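Local structure of actin binding protein family protein (Entamoeba histolytica HM-1:IMSS, 6K2F) at residues F23-I28 against L53-E58; P61-F66 against S99-R104; L83-D88 against S124-S129. The protein probably binds actin monomers and holds them back from polymerization, this chain being its N-terminal ADF-homology domain. All blocks are in the same frame, centred on the assembly; numbering follows the deposited sequence.

The three contacts attach connecting loops and helices to one mixed β-sheet, that of an ADF-homology (cofilin-type) domain. Contacts 1 and 2 involve neighbouring antiparallel strands, 23-29 and 62-68; contact 3 uses the next strand, 77-85. Contact 1 lies about 10 Å, centre to centre, from each of the others, and contacts 2 and 3 are about 12 Å apart. Along the chain contact 1 is complete before 61-66 begins, whereas the segments of contacts 2 and 3 interleave. Contact 2 holds helices 92-101 and 103-109 on one face of the sheet; contacts 1 and 3 hold the 53-58 loop and the start of helix 127-137 on the other, giving the layers of the domain.

Contact 1 of 3, residues F23-I28 against L53-E58; sequences FIQATI and LKYLVE
F23 and Y55 form the aromatic part of this contact, a T-shaped pair in which the edge of the F23 ring is directed at the face of the Y55 ring. The centroids are 5.1 Å apart, and the planes stand at 82°. The touching edge is CZ and CE1 of F23: CZ comes within 3.5 Å of Y55 CD1, so the approach is toward the rim of the tyrosine ring and not its centre.

The polar part belongs to Q25. Its chain is extended, with CG anti to the backbone N (chi1 -176°), and carries the amide across to the backbone of the loop. There NE2 donates to Y55 O over 3.0 Å, with an N-H...O angle of 156°. The donor sits above the carbonyl plane of Y55, while that oxygen lies close to the plane of the glutamine amide. NE2 has a second partner in S62 OG, which helps to fix the rotation of the amide. Van der Waals contact completes the fit: Q25 OE1 rests 3.6 Å from Y55 CB and lies near the edge of the tyrosine ring, and L56 CD2 passes 4.3 Å from Q25 NE2. Y55 therefore meets the strand in two ways, its ring through F23 and its carbonyl through Q25, and its hydroxyl is hydrogen-bonded in turn to E39.

The arrangement secures the loop between helix 45-49 and strand 62-68 against one face of the sheet. F23 and Q25 project from strand 23-29, which is flanked by the antiparallel strands 32-39 and 62-68; I64 of the latter touches both side chains, and L56 continues the layer toward F126.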
loop_
_atom_site.group_PDB
_atom_site.type_symbol
_atom_site.label_atom_id
_atom_site.label_comp_id
_atom_site.label_asym_id
_atom_site.label_seq_id
_atom_site.Cartn_x
_atom_site.Cartn_y
_atom_site.Cartn_z
ATOM N N PHE A 23 -2.641 6.086 -2.215
ATOM C CA PHE A 23 -3.143 7.432 -2.536
ATOM C C PHE A 23 -3.748 7.514 -3.929
ATOM O O PHE A 23 -3.484 6.696 -4.795
ATOM C CB PHE A 23 -2.060 8.483 -2.300
ATOM C CG PHE A 23 -0.844 8.485 -3.182
ATOM C CD1 PHE A 23 -0.870 9.042 -4.443
ATOM C CD2 PHE A 23 0.378 8.093 -2.668
ATOM C CE1 PHE A 23 0.293 9.160 -5.179
ATOM C CE2 PHE A 23 1.543 8.221 -3.408
ATOM C CZ PHE A 23 1.496 8.750 -4.664
ATOM N N ILE A 24 -4.554 8.553 -4.066
ATOM C CA ILE A 24 -5.250 8.910 -5.327
ATOM C C ILE A 24 -4.874 10.343 -5.644
ATOM O O ILE A 24 -5.038 11.202 -4.796
ATOM C CB ILE A 24 -6.771 8.762 -5.195
ATOM C CG1 ILE A 24 -7.158 7.344 -4.782
ATOM C CG2 ILE A 24 -7.439 9.199 -6.491
ATOM C CD1 ILE A 24 -8.597 7.212 -4.284
ATOM N N GLN A 25 -4.318 10.568 -6.817
ATOM C CA GLN A 25 -4.059 11.935 -7.304
ATOM C C GLN A 25 -5.284 12.337 -8.098
ATOM O O GLN A 25 -5.790 11.477 -8.870
ATOM C CB GLN A 25 -2.823 12.013 -8.182
ATOM C CG GLN A 25 -2.486 13.438 -8.609
ATOM C CD GLN A 25 -1.213 13.444 -9.411
ATOM O OE1 GLN A 25 -0.902 12.485 -10.109
ATOM N NE2 GLN A 25 -0.480 14.531 -9.318
ATOM N N ALA A 26 -5.769 13.554 -7.889
ATOM C CA ALA A 26 -6.966 14.033 -8.606
ATOM C C ALA A 26 -6.699 15.430 -9.148
ATOM O O ALA A 26 -5.952 16.191 -8.534
ATOM C CB ALA A 26 -8.163 14.010 -7.693
ATOM N N THR A 27 -7.314 15.766 -10.270
ATOM C CA THR A 27 -7.240 17.124 -10.843
ATOM C C THR A 27 -8.639 17.557 -11.252
ATOM O O THR A 27 -9.524 16.708 -11.459
ATOM C CB THR A 27 -6.285 17.242 -12.039
ATOM O OG1 THR A 27 -6.723 16.374 -13.084
ATOM C CG2 THR A 27 -4.864 16.887 -11.668
ATOM N N ILE A 28 -8.807 18.860 -11.416
ATOM C CA ILE A 28 -10.086 19.432 -11.900
ATOM C C ILE A 28 -10.063 19.376 -13.430
ATOM O O ILE A 28 -9.193 20.005 -14.069
ATOM C CB ILE A 28 -10.277 20.844 -11.325
ATOM C CG1 ILE A 28 -10.239 20.802 -9.797
ATOM C CG2 ILE A 28 -11.555 21.461 -11.867
ATOM C CD1 ILE A 28 -10.294 22.157 -9.107
ATOM N N LEU A 53 6.113 12.592 -4.598
ATOM C CA LEU A 53 7.017 13.481 -5.372
ATOM C C LEU A 53 7.114 13.024 -6.832
ATOM O O LEU A 53 7.481 13.874 -7.690
ATOM C CB LEU A 53 8.380 13.488 -4.684
ATOM C CG LEU A 53 8.393 13.968 -3.239
ATOM C CD1 LEU A 53 9.798 13.888 -2.659
ATOM C CD2 LEU A 53 7.862 15.378 -3.145
ATOM N N LYS A 54 6.859 11.743 -7.105
ATOM C CA LYS A 54 6.909 11.162 -8.470
ATOM C C LYS A 54 5.666 11.557 -9.289
ATOM O O LYS A 54 5.709 11.430 -10.520
ATOM C CB LYS A 54 6.926 9.634 -8.398
ATOM C CG LYS A 54 8.168 8.981 -7.806
ATOM C CD LYS A 54 8.150 7.467 -8.012
ATOM C CE LYS A 54 9.516 6.811 -7.979
ATOM N NZ LYS A 54 10.044 6.709 -6.598
ATOM N N TYR A 55 4.586 11.988 -8.637
ATOM C CA TYR A 55 3.284 12.251 -9.285
ATOM C C TYR A 55 3.020 13.738 -9.480
ATOM O O TYR A 55 2.287 14.072 -10.398
ATOM C CB TYR A 55 2.184 11.646 -8.420
ATOM C CG TYR A 55 2.130 10.145 -8.534
ATOM C CD1 TYR A 55 2.946 9.331 -7.769
ATOM C CD2 TYR A 55 1.295 9.529 -9.444
ATOM C CE1 TYR A 55 2.926 7.951 -7.899
ATOM C CE2 TYR A 55 1.237 8.147 -9.563
ATOM C CZ TYR A 55 2.044 7.350 -8.774
ATOM O OH TYR A 55 1.989 5.990 -8.919
ATOM N N LEU A 56 3.605 14.602 -8.663
ATOM C CA LEU A 56 3.387 16.054 -8.850
ATOM C C LEU A 56 4.020 16.504 -10.164
ATOM O O LEU A 56 5.062 15.957 -10.601
ATOM C CB LEU A 56 3.935 16.831 -7.652
ATOM C CG LEU A 56 3.325 16.466 -6.291
ATOM C CD1 LEU A 56 3.933 17.298 -5.170
ATOM C CD2 LEU A 56 1.806 16.635 -6.300
ATOM N N VAL A 57 3.383 17.461 -10.816
ATOM C CA VAL A 57 3.912 18.062 -12.064
ATOM C C VAL A 57 4.159 19.540 -11.775
ATOM O O VAL A 57 3.225 20.229 -11.386
ATOM C CB VAL A 57 2.944 17.884 -13.242
ATOM C CG1 VAL A 57 3.484 18.569 -14.472
ATOM C CG2 VAL A 57 2.669 16.412 -13.532
ATOM N N GLU A 58 5.398 19.994 -11.905
ATOM C CA GLU A 58 5.747 21.370 -11.463
ATOM C C GLU A 58 4.872 22.388 -12.206
ATOM O O GLU A 58 4.729 22.298 -13.446
ATOM C CB GLU A 58 7.241 21.637 -11.619
ATOM C CG GLU A 58 7.673 22.985 -11.057
ATOM C CD GLU A 58 7.475 24.184 -11.959
ATOM O OE1 GLU A 58 7.345 24.004 -13.203
ATOM O OE2 GLU A 58 7.560 25.326 -11.451
#

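Contact 2 of 3, residues P61-F66 against S99-R104; sequences PSYILF and SSTKAR
Y63 OH lies against T101 and K102 while hydrogen-bonded to the backbone oxygen of Y98. Across the contact its nearest neighbour is T101 CB, 3.3 Å from Y63 OH, and T101 CG2 follows at 3.6 Å. The backbone N of K102 stands 3.6 Å from Y63 OH, near it without bonding to it. The approach is end-on for the tyrosine: its long axis meets the threonine side chain at about a right angle, and the hydroxyl presses on the aliphatic part.

T101 divides its branches between two tasks. With OG1 anti to the carbonyl carbon (chi1 -60°), the hydroxyl turns back to the oxygen of L97, one helical turn earlier, and the CB-CG2 side is given to Y63. The buried hydroxyls of Y63 and T101 are thus both spent on main-chain oxygens of helix 92-101. Around here helix 92-101 gives way to helix 103-109. The K102 N to S99 O bond is weak, at 3.4 Å, whereas R104 N to T101 O is of normal length, at 2.9 Å; both span three residues. Y63 OH bonds Y98 O, the oxygen that a regular helix would offer to K102 N. This break is consistent with the kinked long helix of ADF-homology domains, which in relatives such as cofilin packs against actin.

K102 adds an apolar flank. Its CG lies at the edge of the tyrosine ring, 4.0 Å from Y63 CE1, and a bend at chi3 (-69°) takes the amine away from the strand. Elsewhere the Y63 ring makes an edge-to-face contact with F105 and meets the Y98 ring obliquely, while K102 and Y63 both touch A84 of the adjoining strand 77-85.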
loop_
_atom_site.group_PDB
_atom_site.type_symbol
_atom_site.label_atom_id
_atom_site.label_comp_id
_atom_site.label_asym_id
_atom_site.label_seq_id
_atom_site.Cartn_x
_atom_site.Cartn_y
_atom_site.Cartn_z
ATOM N N PRO A 61 -1.388 22.503 -10.526
ATOM C CA PRO A 61 -2.047 22.130 -9.290
ATOM C C PRO A 61 -2.593 20.703 -9.371
ATOM O O PRO A 61 -3.067 20.269 -10.373
ATOM C CB PRO A 61 -3.143 23.176 -9.104
ATOM C CG PRO A 61 -2.689 24.347 -9.948
ATOM C CD PRO A 61 -1.966 23.719 -11.116
ATOM N N SER A 62 -2.527 19.997 -8.243
ATOM C CA SER A 62 -3.199 18.687 -8.108
ATOM C C SER A 62 -3.493 18.424 -6.651
ATOM O O SER A 62 -2.897 19.079 -5.769
ATOM C CB SER A 62 -2.457 17.541 -8.751
ATOM O OG SER A 62 -1.212 17.283 -8.130
ATOM N N TYR A 63 -4.436 17.530 -6.414
ATOM C CA TYR A 63 -4.724 17.014 -5.070
ATOM C C TYR A 63 -4.191 15.599 -4.937
ATOM O O TYR A 63 -4.263 14.805 -5.877
ATOM C CB TYR A 63 -6.218 16.956 -4.823
ATOM C CG TYR A 63 -6.950 18.255 -4.986
ATOM C CD1 TYR A 63 -6.774 19.291 -4.094
ATOM C CD2 TYR A 63 -7.871 18.424 -6.005
ATOM C CE1 TYR A 63 -7.480 20.478 -4.217
ATOM C CE2 TYR A 63 -8.609 19.583 -6.121
ATOM C CZ TYR A 63 -8.413 20.623 -5.237
ATOM O OH TYR A 63 -9.142 21.767 -5.416
ATOM N N ILE A 64 -3.750 15.259 -3.733
ATOM C CA ILE A 64 -3.417 13.851 -3.382
ATOM C C ILE A 64 -4.229 13.488 -2.146
ATOM O O ILE A 64 -4.131 14.183 -1.149
ATOM C CB ILE A 64 -1.933 13.635 -3.049
ATOM C CG1 ILE A 64 -0.980 14.206 -4.096
ATOM C CG2 ILE A 64 -1.713 12.145 -2.799
ATOM C CD1 ILE A 64 -0.907 13.400 -5.315
ATOM N N LEU A 65 -5.049 12.451 -2.255
ATOM C CA LEU A 65 -5.745 11.854 -1.100
ATOM C C LEU A 65 -4.865 10.719 -0.601
ATOM O O LEU A 65 -4.722 9.733 -1.322
ATOM C CB LEU A 65 -7.125 11.372 -1.529
ATOM C CG LEU A 65 -7.986 12.433 -2.190
ATOM C CD1 LEU A 65 -9.307 11.852 -2.634
ATOM C CD2 LEU A 65 -8.187 13.604 -1.258
ATOM N N PHE A 66 -4.227 10.926 0.535
ATOM C CA PHE A 66 -3.152 10.043 1.028
ATOM C C PHE A 66 -3.653 9.340 2.295
ATOM O O PHE A 66 -3.939 9.962 3.308
ATOM C CB PHE A 66 -1.890 10.854 1.281
ATOM C CG PHE A 66 -0.662 10.007 1.463
ATOM C CD1 PHE A 66 -0.414 9.415 2.686
ATOM C CD2 PHE A 66 0.249 9.836 0.430
ATOM C CE1 PHE A 66 0.721 8.651 2.874
ATOM C CE2 PHE A 66 1.362 9.027 0.610
ATOM C CZ PHE A 66 1.598 8.450 1.832
ATOM N N SER A 99 -7.893 26.188 -4.639
ATOM C CA SER A 99 -7.946 26.550 -3.202
ATOM C C SER A 99 -9.390 26.437 -2.697
ATOM O O SER A 99 -9.605 25.799 -1.641
ATOM C CB SER A 99 -7.357 27.925 -2.989
ATOM O OG SER A 99 -7.544 28.350 -1.647
ATOM N N SER A 100 -10.360 27.007 -3.414
ATOM C CA SER A 100 -11.788 27.029 -2.980
ATOM C C SER A 100 -12.388 25.611 -3.031
ATOM O O SER A 100 -13.298 25.317 -2.229
ATOM C CB SER A 100 -12.607 27.990 -3.791
ATOM O OG SER A 100 -12.682 27.569 -5.140
ATOM N N THR A 101 -11.900 24.752 -3.924
ATOM C CA THR A 101 -12.467 23.388 -4.150
ATOM C C THR A 101 -11.914 22.399 -3.109
ATOM O O THR A 101 -12.539 21.325 -2.933
ATOM C CB THR A 101 -12.231 22.963 -5.605
ATOM O OG1 THR A 101 -12.886 23.906 -6.453
ATOM C CG2 THR A 101 -12.696 21.557 -5.896
ATOM N N LYS A 102 -10.847 22.741 -2.375
ATOM C CA LYS A 102 -10.311 21.878 -1.279
ATOM C C LYS A 102 -11.441 21.437 -0.348
ATOM O O LYS A 102 -11.429 20.278 0.098
ATOM C CB LYS A 102 -9.285 22.610 -0.405
ATOM C CG LYS A 102 -7.868 22.689 -0.939
ATOM C CD LYS A 102 -6.879 23.119 0.138
ATOM C CE LYS A 102 -7.054 24.563 0.571
ATOM N NZ LYS A 102 -6.004 24.978 1.535
ATOM N N ALA A 103 -12.361 22.338 -0.008
ATOM C CA ALA A 103 -13.402 22.095 1.019
ATOM C C ALA A 103 -14.371 21.017 0.526
ATOM O O ALA A 103 -15.049 20.399 1.366
ATOM C CB ALA A 103 -14.133 23.370 1.361
ATOM N N ARG A 104 -14.430 20.787 -0.790
ATOM C CA ARG A 104 -15.406 19.829 -1.361
ATOM C C ARG A 104 -15.053 18.414 -0.881
ATOM O O ARG A 104 -15.971 17.603 -0.788
ATOM C CB ARG A 104 -15.446 19.916 -2.891
ATOM C CG ARG A 104 -16.812 19.571 -3.466
ATOM C CD ARG A 104 -17.825 20.688 -3.266
ATOM N NE ARG A 104 -17.385 21.899 -3.946
ATOM C CZ ARG A 104 -16.973 23.020 -3.358
ATOM N NH1 ARG A 104 -16.955 23.124 -2.039
ATOM N NH2 ARG A 104 -16.583 24.048 -4.092
#

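Contact 3 of 3, residues L83-D88 against S124-S129; sequences LAYIPD and SDFGKS
A hydrophobic pocket on one face of the β-sheet receives the ring of F126, which comes from the turn leading into the C-terminal helix 127-137. The end of strand 77-85 forms one wall. L83 points toward F126, whereas Y85 touches it with CB and leaves its ring to the side. L83 CB lies against F126 CE1 at 3.8 Å and Y85 CB against F126 CE2 at 3.9 Å, the two ring carbons that flank CZ. Between them the backbone takes part, since A84 O lies near the ring plane at its edge, 3.5 Å from F126 CZ. The phenylalanine thus enters ring-end first, spanning three consecutive residues of the strand. Its CG is anti to the carbonyl carbon (chi1 -57°), which directs CZ at A84 O.

Y85 crosses F126 at about a right angle. P87 CD sits 3.6 Å above the centre of one face of the Y85 ring, so the chain following the strand folds back over that ring. Y85 OH is hydrogen-bonded to the backbone N of G59, and F123 meets the ring edge-to-face. L56 and I118 add further walls around F126. A helix joined to the central sheet through a buried aromatic close to its start fits the layered α/β architecture of the ADF-homology fold.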
loop_
_atom_site.group_PDB
_atom_site.type_symbol
_atom_site.label_atom_id
_atom_site.label_comp_id
_atom_site.label_asym_id
_atom_site.label_seq_id
_atom_site.Cartn_x
_atom_site.Cartn_y
_atom_site.Cartn_z
ATOM N N LEU A 83 -3.616 16.406 0.505
ATOM C CA LEU A 83 -2.427 17.175 0.080
ATOM C C LEU A 83 -2.879 18.030 -1.095
ATOM O O LEU A 83 -3.395 17.465 -2.061
ATOM C CB LEU A 83 -1.310 16.221 -0.327
ATOM C CG LEU A 83 -0.952 15.137 0.691
ATOM C CD1 LEU A 83 0.210 14.308 0.176
ATOM C CD2 LEU A 83 -0.635 15.720 2.053
ATOM N N ALA A 84 -2.735 19.340 -1.004
ATOM C CA ALA A 84 -3.141 20.214 -2.118
ATOM C C ALA A 84 -1.878 20.917 -2.589
ATOM O O ALA A 84 -1.356 21.773 -1.832
ATOM C CB ALA A 84 -4.185 21.185 -1.676
ATOM N N TYR A 85 -1.406 20.538 -3.775
ATOM C CA TYR A 85 -0.232 21.167 -4.419
ATOM C C TYR A 85 -0.774 22.300 -5.286
ATOM O O TYR A 85 -1.444 22.008 -6.272
ATOM C CB TYR A 85 0.570 20.149 -5.227
ATOM C CG TYR A 85 1.641 20.786 -6.082
ATOM C CD1 TYR A 85 2.631 21.575 -5.528
ATOM C CD2 TYR A 85 1.649 20.628 -7.453
ATOM C CE1 TYR A 85 3.602 22.173 -6.315
ATOM C CE2 TYR A 85 2.605 21.229 -8.244
ATOM C CZ TYR A 85 3.596 22.007 -7.682
ATOM O OH TYR A 85 4.526 22.617 -8.484
ATOM N N ILE A 86 -0.590 23.526 -4.840
ATOM C CA ILE A 86 -1.132 24.713 -5.540
ATOM C C ILE A 86 0.018 25.684 -5.693
ATOM O O ILE A 86 0.201 26.587 -4.872
ATOM C CB ILE A 86 -2.348 25.300 -4.801
ATOM C CG1 ILE A 86 -3.410 24.227 -4.570
ATOM C CG2 ILE A 86 -2.886 26.506 -5.573
ATOM C CD1 ILE A 86 -4.547 24.683 -3.694
ATOM N N PRO A 87 0.869 25.490 -6.733
ATOM C CA PRO A 87 2.059 26.314 -6.905
ATOM C C PRO A 87 1.723 27.784 -7.166
ATOM O O PRO A 87 0.749 28.055 -7.839
ATOM C CB PRO A 87 2.800 25.648 -8.073
ATOM C CG PRO A 87 1.735 24.868 -8.821
ATOM C CD PRO A 87 0.765 24.421 -7.742
ATOM N N ASP A 88 2.536 28.695 -6.641
ATOM C CA ASP A 88 2.280 30.155 -6.670
ATOM C C ASP A 88 2.234 30.649 -8.117
ATOM O O ASP A 88 1.553 31.661 -8.357
ATOM C CB ASP A 88 3.350 30.920 -5.900
ATOM C CG ASP A 88 3.271 30.802 -4.398
ATOM O OD1 ASP A 88 2.165 30.522 -3.884
ATOM O OD2 ASP A 88 4.316 31.037 -3.755
ATOM N N SER A 124 8.888 20.247 -2.253
ATOM C CA SER A 124 9.600 20.065 -0.968
ATOM C C SER A 124 8.644 20.306 0.217
ATOM O O SER A 124 9.041 20.010 1.365
ATOM C CB SER A 124 10.830 20.938 -0.913
ATOM O OG SER A 124 10.510 22.323 -0.960
ATOM N N ASP A 125 7.433 20.803 -0.021
ATOM C CA ASP A 125 6.373 20.856 1.020
ATOM C C ASP A 125 5.763 19.483 1.285
ATOM O O ASP A 125 4.975 19.354 2.263
ATOM C CB ASP A 125 5.261 21.835 0.674
ATOM C CG ASP A 125 5.679 23.288 0.770
ATOM O OD1 ASP A 125 6.616 23.620 1.573
ATOM O OD2 ASP A 125 5.077 24.099 0.021
ATOM N N PHE A 126 6.083 18.503 0.457
ATOM C CA PHE A 126 5.531 17.137 0.548
ATOM C C PHE A 126 6.675 16.158 0.748
ATOM O O PHE A 126 7.786 16.560 1.143
ATOM C CB PHE A 126 4.635 16.911 -0.672
ATOM C CG PHE A 126 3.536 17.937 -0.784
ATOM C CD1 PHE A 126 2.453 17.915 0.080
ATOM C CD2 PHE A 126 3.558 18.925 -1.759
ATOM C CE1 PHE A 126 1.442 18.859 0.006
ATOM C CE2 PHE A 126 2.520 19.850 -1.858
ATOM C CZ PHE A 126 1.465 19.821 -0.978
ATOM N N GLY A 127 6.400 14.882 0.502
ATOM C CA GLY A 127 7.303 13.811 0.930
ATOM C C GLY A 127 7.356 13.696 2.444
ATOM O O GLY A 127 6.659 14.425 3.175
ATOM N N LYS A 128 8.160 12.773 2.934
ATOM C CA LYS A 128 8.297 12.533 4.393
ATOM C C LYS A 128 8.794 13.815 5.081
ATOM O O LYS A 128 8.234 14.191 6.134
ATOM C CB LYS A 128 9.217 11.328 4.618
ATOM C CG LYS A 128 9.427 10.946 6.076
ATOM C CD LYS A 128 10.483 9.879 6.271
ATOM C CE LYS A 128 10.442 9.255 7.652
ATOM N NZ LYS A 128 10.569 10.265 8.730
ATOM N N SER A 129 9.808 14.480 4.522
ATOM C CA SER A 129 10.401 15.711 5.086
ATOM C C SER A 129 9.331 16.792 5.206
ATOM O O SER A 129 9.280 17.484 6.267
ATOM C CB SER A 129 11.552 16.198 4.246
ATOM O OG SER A 129 12.642 15.297 4.324
#